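Local atomic coordinates of MFP2b (Ascaris suum, PDB entry 2BJR), a protein that binds a zinc ion and probably enhances the polymerisation of major sperm protein that drives the amoeboid crawling of nematode sperm. Residues 27-35 with 121-131. Sequence-based numbering, arbitrary orientation.
Sequences ALGQQNMYV and LWSERPGGALL. With SO4 (sulfate ion), chain E.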
loop_
_atom_site.group_PDB
_atom_site.type_symbol
_atom_site.label_atom_id
_atom_site.label_comp_id
_atom_site.label_asym_id
_atom_site.label_seq_id
_atom_site.Cartn_x
_atom_site.Cartn_y
_atom_site.Cartn_z
ATOM N N ALA A 27 -0.461 7.231 2.785
ATOM C CA ALA A 27 0.679 8.145 2.814
ATOM C C ALA A 27 1.555 7.888 1.598
ATOM O O ALA A 27 1.828 6.734 1.295
ATOM C CB ALA A 27 1.448 7.936 4.029
ATOM N N LEU A 28 1.962 8.969 0.897
ATOM C CA LEU A 28 2.598 8.815 -0.439
ATOM C C LEU A 28 3.792 7.918 -0.337
ATOM O O LEU A 28 4.662 8.159 0.483
ATOM C CB LEU A 28 3.059 10.152 -0.968
ATOM C CG LEU A 28 3.634 10.132 -2.405
ATOM C CD1 LEU A 28 2.565 9.836 -3.391
ATOM C CD2 LEU A 28 4.352 11.432 -2.681
ATOM N N GLY A 29 3.859 6.910 -1.179
ATOM C CA GLY A 29 5.040 6.058 -1.225
ATOM C C GLY A 29 5.121 4.967 -0.173
ATOM O O GLY A 29 6.066 4.143 -0.198
ATOM N N GLN A 30 4.148 4.884 0.731
ATOM C CA GLN A 30 4.247 3.958 1.846
ATOM C C GLN A 30 3.390 2.738 1.612
ATOM O O GLN A 30 2.278 2.841 1.089
ATOM C CB GLN A 30 3.868 4.653 3.177
ATOM C CG GLN A 30 4.526 6.027 3.377
ATOM C CD GLN A 30 6.046 5.967 3.227
ATOM O OE1 GLN A 30 6.703 5.113 3.850
ATOM N NE2 GLN A 30 6.593 6.829 2.384
ATOM N N GLN A 31 3.880 1.577 2.052
ATOM C CA GLN A 31 3.202 0.325 1.754
ATOM C C GLN A 31 1.955 0.099 2.586
ATOM O O GLN A 31 0.994 -0.470 2.097
ATOM C CB GLN A 31 4.158 -0.868 1.934
ATOM C CG GLN A 31 3.603 -2.181 1.385
ATOM C CD GLN A 31 3.423 -2.125 -0.154
ATOM O OE1 GLN A 31 4.395 -1.864 -0.854
ATOM N NE2 GLN A 31 2.211 -2.298 -0.642
ATOM N N ASN A 32 1.983 0.544 3.857
ATOM C CA ASN A 32 0.957 0.155 4.795
ATOM C C ASN A 32 0.753 1.232 5.823
ATOM O O ASN A 32 0.932 1.004 7.021
ATOM C CB ASN A 32 1.331 -1.130 5.430
ATOM C CG ASN A 32 0.239 -1.712 6.343
ATOM O OD1 ASN A 32 -0.938 -1.485 6.142
ATOM N ND2 ASN A 32 0.667 -2.521 7.342
HETATM N N MSE A 33 0.455 2.414 5.333
HETATM C CA MSE A 33 0.296 3.590 6.184
HETATM C C MSE A 33 -0.746 4.470 5.503
HETATM O O MSE A 33 -0.529 4.890 4.367
HETATM C CB MSE A 33 1.626 4.328 6.356
HETATM C CG MSE A 33 1.568 5.471 7.331
HETATM SE SE MSE A 33 3.364 6.215 7.592
HETATM C CE MSE A 33 4.167 4.549 8.402
ATOM N N TYR A 34 -1.855 4.777 6.216
ATOM C CA TYR A 34 -3.003 5.482 5.657
ATOM C C TYR A 34 -3.330 6.714 6.513
ATOM O O TYR A 34 -3.126 6.697 7.719
ATOM C CB TYR A 34 -4.234 4.572 5.545
ATOM C CG TYR A 34 -3.994 3.275 4.799
ATOM C CD1 TYR A 34 -3.411 2.176 5.419
ATOM C CD2 TYR A 34 -4.417 3.124 3.491
ATOM C CE1 TYR A 34 -3.186 0.993 4.731
ATOM C CE2 TYR A 34 -4.222 1.951 2.818
ATOM C CZ TYR A 34 -3.632 0.904 3.422
ATOM O OH TYR A 34 -3.523 -0.255 2.719
ATOM N N VAL A 35 -3.873 7.737 5.857
ATOM C CA VAL A 35 -4.205 9.000 6.487
ATOM C C VAL A 35 -5.443 8.794 7.359
ATOM O O VAL A 35 -6.523 8.391 6.869
ATOM C CB VAL A 35 -4.435 10.144 5.425
ATOM C CG1 VAL A 35 -4.649 11.446 6.127
ATOM C CG2 VAL A 35 -3.234 10.250 4.505
ATOM N N LEU A 121 3.532 14.198 6.419
ATOM C CA LEU A 121 4.361 13.010 6.231
ATOM C C LEU A 121 5.834 13.353 6.272
ATOM O O LEU A 121 6.356 14.059 5.435
ATOM C CB LEU A 121 3.998 12.347 4.905
ATOM C CG LEU A 121 4.770 11.061 4.638
ATOM C CD1 LEU A 121 4.422 9.932 5.598
ATOM C CD2 LEU A 121 4.467 10.647 3.221
ATOM N N TRP A 122 6.503 12.815 7.277
ATOM C CA TRP A 122 7.939 12.886 7.426
ATOM C C TRP A 122 8.538 11.758 6.589
ATOM O O TRP A 122 8.928 10.739 7.095
ATOM C CB TRP A 122 8.298 12.760 8.905
ATOM C CG TRP A 122 9.718 13.025 9.302
ATOM C CD1 TRP A 122 10.782 13.345 8.493
ATOM C CD2 TRP A 122 10.226 12.983 10.627
ATOM N NE1 TRP A 122 11.928 13.461 9.241
ATOM C CE2 TRP A 122 11.611 13.263 10.562
ATOM C CE3 TRP A 122 9.651 12.722 11.876
ATOM C CZ2 TRP A 122 12.425 13.287 11.704
ATOM C CZ3 TRP A 122 10.444 12.746 12.990
ATOM C CH2 TRP A 122 11.815 13.047 12.908
ATOM N N SER A 123 8.592 11.991 5.291
ATOM C CA SER A 123 8.909 10.975 4.309
ATOM C C SER A 123 10.341 10.442 4.437
ATOM O O SER A 123 10.593 9.250 4.192
ATOM C CB SER A 123 8.691 11.542 2.868
ATOM O OG SER A 123 9.043 12.952 2.765
ATOM N N GLU A 124 11.264 11.321 4.783
ATOM C CA GLU A 124 12.692 10.994 4.827
ATOM C C GLU A 124 13.225 10.610 6.209
ATOM O O GLU A 124 14.433 10.580 6.407
ATOM C CB GLU A 124 13.504 12.158 4.263
ATOM C CG GLU A 124 13.083 12.583 2.870
ATOM C CD GLU A 124 13.192 11.463 1.863
ATOM O OE1 GLU A 124 14.286 10.896 1.717
ATOM O OE2 GLU A 124 12.180 11.131 1.210
ATOM N N ARG A 125 12.338 10.320 7.160
ATOM C CA ARG A 125 12.711 10.002 8.517
ATOM C C ARG A 125 13.567 8.749 8.505
ATOM O O ARG A 125 13.225 7.733 7.850
ATOM C CB ARG A 125 11.478 9.757 9.358
ATOM C CG ARG A 125 11.694 9.449 10.801
ATOM C CD ARG A 125 10.403 9.167 11.482
ATOM N NE ARG A 125 10.587 8.653 12.822
ATOM C CZ ARG A 125 10.669 7.356 13.141
ATOM N NH1 ARG A 125 10.574 6.389 12.246
ATOM N NH2 ARG A 125 10.852 7.032 14.380
ATOM N N PRO A 126 14.722 8.822 9.156
ATOM C CA PRO A 126 15.572 7.621 9.220
ATOM C C PRO A 126 14.831 6.451 9.813
ATOM O O PRO A 126 14.221 6.502 10.879
ATOM C CB PRO A 126 16.786 8.071 10.073
ATOM C CG PRO A 126 16.847 9.542 9.794
ATOM C CD PRO A 126 15.371 10.011 9.733
ATOM N N GLY A 127 14.916 5.332 9.101
ATOM C CA GLY A 127 14.314 4.110 9.577
ATOM C C GLY A 127 12.869 3.909 9.158
ATOM O O GLY A 127 12.248 2.908 9.505
ATOM N N GLY A 128 12.309 4.882 8.446
ATOM C CA GLY A 128 10.958 4.759 7.957
ATOM C C GLY A 128 10.156 6.020 8.160
ATOM O O GLY A 128 10.211 6.650 9.230
ATOM N N ALA A 129 9.382 6.360 7.140
ATOM C CA ALA A 129 8.468 7.524 7.205
ATOM C C ALA A 129 7.472 7.398 8.341
ATOM O O ALA A 129 7.045 6.288 8.699
ATOM C CB ALA A 129 7.740 7.643 5.917
ATOM N N LEU A 130 7.038 8.537 8.904
ATOM C CA LEU A 130 5.913 8.525 9.809
ATOM C C LEU A 130 4.974 9.634 9.378
ATOM O O LEU A 130 5.413 10.703 9.021
ATOM C CB LEU A 130 6.296 8.815 11.269
ATOM C CG LEU A 130 6.873 7.745 12.175
ATOM C CD1 LEU A 130 7.188 8.371 13.525
ATOM C CD2 LEU A 130 6.010 6.493 12.286
ATOM N N LEU A 131 3.702 9.327 9.468
ATOM C CA LEU A 131 2.639 10.268 9.197
ATOM C C LEU A 131 2.135 10.773 10.543
ATOM O O LEU A 131 1.853 9.987 11.459
ATOM C CB LEU A 131 1.570 9.547 8.375
ATOM C CG LEU A 131 0.409 10.330 7.866
ATOM C CD1 LEU A 131 0.782 11.391 6.828
ATOM C CD2 LEU A 131 -0.630 9.317 7.354
HETATM S S SO4 E . 15.614 14.103 8.639
HETATM O O1 SO4 E . 14.480 14.611 7.857
HETATM O O2 SO4 E . 15.101 13.072 9.515
HETATM O O3 SO4 E . 16.605 13.591 7.666
HETATM O O4 SO4 E . 16.188 15.198 9.384
HETATM O O HOH W 1 9.354 4.817 4.585
HETATM O O HOH W 2 9.492 7.360 2.402
#
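Selenomethionine Met-33 reaches from the loop that leads into strand 34-40 across to Leu-131 on strand 130-135 and the residues just before it. Its CB is directed at that strand, and with chi1 (-174°) and chi2 (174°) both extended, SE is carried to 3.6 Å from Leu-131 N and also lies against Leu-131 CB. That buried N has no hydrogen-bonding partner in the model. A bend at chi3 then turns CE to within 3.4 Å of the carbonyl O of Ala-129. A long, unbranched and flexible side chain suits this place, since it can follow the backbone from Leu-131 to Ala-129. The contact joins two antiparallel sheets of the first cytosolic motility protein region: strand 34-40 belongs to one, while strands 117-122 and 130-135 form a hairpin of the other. Between them lie apolar branches. CD1 of Leu-121 meets CB of Ala-27 at 3.9 Å, where a small residue lets the leucine come close. The side chains of Leu-131 and Val-35 cross at about a right angle, CD2 of the leucine resting on CG2 and, more closely, on Val-35 CA and Tyr-34 O. Trp-95 touches Leu-121 and Val-35 from strand 92-97. Gln-30 closes the more polar margin. Folded back at chi2 (-54°), it lays its amide against CB of Ala-129, with OE1 3.4 Å away. Glutamine suits the spot by offering both acceptor and donor. NE2 donates to Leu-28 O at 3.0 Å, nearly in the amide plane, which helps fix the amide's rotation. No direct hydrogen bond crosses between the segments; two waters make the polar link: one donates to OE1 and accepts from Ala-129 N, the other accepts from NE2 and donates to Ser-123 O.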